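Local coordinates for Lmo0135 protein (Listeria monocytogenes EGD-e, PDB 5ISU), which probably serves as the extracellular substrate-binding protein of an ABC transporter that probably imports peptides, at residues T314-Q322 against Q453-V461. Sequence-based numbering, arbitrary orientation.
Sequences TDKVETYDQ and QNTIADDAV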
# COMPACT_ATOMS: atom_id res chain seq x y z
N THR A 314 -2.24 -3.79 -17.54
CA THR A 314 -1.69 -4.11 -18.86
C THR A 314 -0.49 -3.21 -19.09
O THR A 314 -0.55 -2.03 -18.79
CB THR A 314 -2.70 -3.97 -20.03
OG1 THR A 314 -2.02 -4.25 -21.27
CG2 THR A 314 -3.27 -2.57 -20.13
N ASP A 315 0.60 -3.77 -19.62
CA ASP A 315 1.81 -2.98 -19.91
C ASP A 315 1.80 -2.47 -21.35
O ASP A 315 2.81 -1.91 -21.82
CB ASP A 315 3.11 -3.76 -19.62
CG ASP A 315 3.34 -4.94 -20.58
OD1 ASP A 315 2.59 -5.13 -21.57
OD2 ASP A 315 4.31 -5.70 -20.34
N LYS A 316 0.68 -2.65 -22.06
CA LYS A 316 0.54 -2.22 -23.44
C LYS A 316 -0.07 -0.83 -23.52
O LYS A 316 -1.16 -0.64 -24.06
CB LYS A 316 -0.32 -3.22 -24.21
CG LYS A 316 0.20 -4.64 -24.16
CD LYS A 316 -0.74 -5.56 -24.90
CE LYS A 316 -0.26 -6.99 -24.82
NZ LYS A 316 -1.21 -7.87 -25.55
N VAL A 317 0.63 0.15 -22.97
CA VAL A 317 0.19 1.54 -23.00
C VAL A 317 1.36 2.36 -23.54
O VAL A 317 2.48 1.86 -23.60
CB VAL A 317 -0.24 2.08 -21.60
CG1 VAL A 317 -1.48 1.36 -21.10
CG2 VAL A 317 0.88 1.96 -20.56
N GLU A 318 1.10 3.60 -23.92
CA GLU A 318 2.18 4.45 -24.41
C GLU A 318 3.16 4.73 -23.26
O GLU A 318 2.72 5.07 -22.15
CB GLU A 318 1.65 5.76 -25.02
CG GLU A 318 2.75 6.69 -25.55
CD GLU A 318 3.71 5.99 -26.52
OE1 GLU A 318 3.23 5.24 -27.41
OE2 GLU A 318 4.94 6.20 -26.39
N THR A 319 4.46 4.57 -23.52
CA THR A 319 5.47 4.78 -22.50
C THR A 319 6.46 5.89 -22.82
O THR A 319 7.31 6.20 -21.98
CB THR A 319 6.21 3.46 -22.14
OG1 THR A 319 6.67 2.81 -23.33
CG2 THR A 319 5.27 2.55 -21.44
N TYR A 320 6.35 6.50 -24.00
CA TYR A 320 7.21 7.62 -24.38
C TYR A 320 8.68 7.29 -24.24
O TYR A 320 9.41 8.01 -23.56
CB TYR A 320 6.87 8.86 -23.54
CG TYR A 320 5.43 9.24 -23.64
CD1 TYR A 320 4.98 9.99 -24.70
CD2 TYR A 320 4.50 8.83 -22.68
CE1 TYR A 320 3.66 10.34 -24.84
CE2 TYR A 320 3.16 9.19 -22.80
CZ TYR A 320 2.76 9.95 -23.89
OH TYR A 320 1.47 10.34 -24.09
N ASP A 321 9.10 6.21 -24.89
CA ASP A 321 10.50 5.77 -24.80
C ASP A 321 11.42 6.89 -25.27
O ASP A 321 11.11 7.58 -26.23
CB ASP A 321 10.71 4.47 -25.55
CG ASP A 321 9.82 3.35 -25.02
OD1 ASP A 321 8.58 3.53 -25.01
OD2 ASP A 321 10.36 2.30 -24.61
N GLN A 322 12.55 7.05 -24.59
CA GLN A 322 13.46 8.19 -24.81
C GLN A 322 13.71 8.56 -26.27
O GLN A 322 14.15 7.73 -27.06
CB GLN A 322 14.80 7.99 -24.09
CG GLN A 322 15.55 9.28 -23.81
CD GLN A 322 16.88 9.04 -23.10
OE1 GLN A 322 17.73 8.30 -23.59
NE2 GLN A 322 17.07 9.69 -21.95
N GLN A 453 -6.41 3.20 -18.52
CA GLN A 453 -4.94 3.12 -18.55
C GLN A 453 -4.43 3.78 -19.82
O GLN A 453 -3.46 4.54 -19.79
CB GLN A 453 -4.44 1.66 -18.43
CG GLN A 453 -4.72 1.00 -17.08
CD GLN A 453 -4.31 -0.46 -17.03
OE1 GLN A 453 -3.13 -0.80 -16.82
NE2 GLN A 453 -5.28 -1.33 -17.21
N ASN A 454 -5.09 3.50 -20.93
CA ASN A 454 -4.72 4.12 -22.20
C ASN A 454 -4.92 5.63 -22.23
O ASN A 454 -4.03 6.34 -22.70
CB ASN A 454 -5.44 3.44 -23.38
CG ASN A 454 -4.73 2.16 -23.80
OD1 ASN A 454 -5.25 1.06 -23.70
ND2 ASN A 454 -3.49 2.32 -24.22
N THR A 455 -6.02 6.13 -21.66
CA THR A 455 -6.25 7.59 -21.67
C THR A 455 -5.22 8.31 -20.80
O THR A 455 -4.66 9.32 -21.22
CB THR A 455 -7.66 7.96 -21.21
OG1 THR A 455 -8.63 7.24 -21.99
CG2 THR A 455 -7.90 9.47 -21.37
N ILE A 456 -4.96 7.80 -19.61
CA ILE A 456 -3.97 8.40 -18.72
C ILE A 456 -2.58 8.45 -19.39
O ILE A 456 -1.87 9.48 -19.29
CB ILE A 456 -3.88 7.64 -17.37
CG1 ILE A 456 -5.17 7.84 -16.54
CG2 ILE A 456 -2.66 8.06 -16.55
CD1 ILE A 456 -5.51 9.28 -16.22
N ALA A 457 -2.20 7.36 -20.04
CA ALA A 457 -0.90 7.29 -20.71
C ALA A 457 -0.89 8.23 -21.92
O ALA A 457 0.02 9.01 -22.08
CB ALA A 457 -0.57 5.86 -21.13
N ASP A 458 -1.93 8.15 -22.75
CA ASP A 458 -2.03 9.05 -23.91
C ASP A 458 -2.00 10.53 -23.54
O ASP A 458 -1.35 11.30 -24.22
CB ASP A 458 -3.29 8.76 -24.72
CG ASP A 458 -3.27 7.39 -25.37
OD1 ASP A 458 -2.18 6.81 -25.54
OD2 ASP A 458 -4.36 6.90 -25.74
N ASP A 459 -2.64 10.92 -22.44
CA ASP A 459 -2.63 12.35 -22.02
C ASP A 459 -1.44 12.74 -21.15
O ASP A 459 -1.37 13.90 -20.67
CB ASP A 459 -3.95 12.73 -21.32
CG ASP A 459 -5.10 12.90 -22.29
OD1 ASP A 459 -4.88 12.75 -23.50
OD2 ASP A 459 -6.23 13.21 -21.83
N ALA A 460 -0.50 11.81 -20.98
CA ALA A 460 0.67 12.02 -20.15
C ALA A 460 0.32 12.79 -18.89
O ALA A 460 0.93 13.82 -18.59
CB ALA A 460 1.76 12.73 -20.94
N VAL A 461 -0.66 12.27 -18.15
CA VAL A 461 -1.12 12.88 -16.89
C VAL A 461 -0.02 12.83 -15.84
O VAL A 461 0.15 13.76 -15.05
CB VAL A 461 -2.38 12.18 -16.37
CG1 VAL A 461 -2.85 12.81 -15.07
CG2 VAL A 461 -3.48 12.25 -17.43
O HOH W 1 -1.62 4.28 -24.31
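Tyr-320 reaches from the loop between strand 299-301 and helix 324-334 to the C-terminal end of helix 442-458, where its OH donates to the carbonyl O of Ala-457 at 2.8 Å. That oxygen lies at the ring edge and also accepts from Ala-460 N as part of the Schellman motif that ends the helix. Ala-460, its C-prime residue, sets CB 4.2 Å from Tyr-320 CZ. A tyrosine suits this place because its flat ring packs against aliphatic carbon while its hydroxyl answers a carbonyl at the helix end. Glu-318 CG lies over the ring centre, 3.6 Å above its plane; Tyr-281 of helix 273-281 adds an edge-to-face partner.

In the middle the backbones draw close over Ala-457, a residue small enough for its CB to sit 3.8 Å from Val-317 CB and 3.5 Å from Glu-318 O. Branched Val-317 offers the helix surface a methyl: CG1, anti to the carbonyl carbon (chi1 -66°), meets Gln-453 CB and the Asn-454 side chain. At the other end Gln-453, extended beyond CG, receives Thr-314 N on a lone pair of OE1, in the carbonyl plane, at 3.2 Å. An amide suits this buried place, accepting and donating at once: Ser-304 shares OE1, and NE2 bonds to the carbonyls of Tyr-312 and Tyr-449.

The side of Glu-318 and Asp-458 is looser: water 1 accepts from Glu-318 N and donates to Asp-458 OD1 at 2.9 Å. Glu-318 bends at chi2 (52°), and its OE2 accepts a hydrogen bond from Tyr-320 N on the anti side. With Glu-318 OE1 5.9 Å from Asp-458 OD1 and water between loop and helix, directional bonds to backbone atoms at both ends probably fix how the loop lies, while the small Ala-457 methyl lets it approach between them.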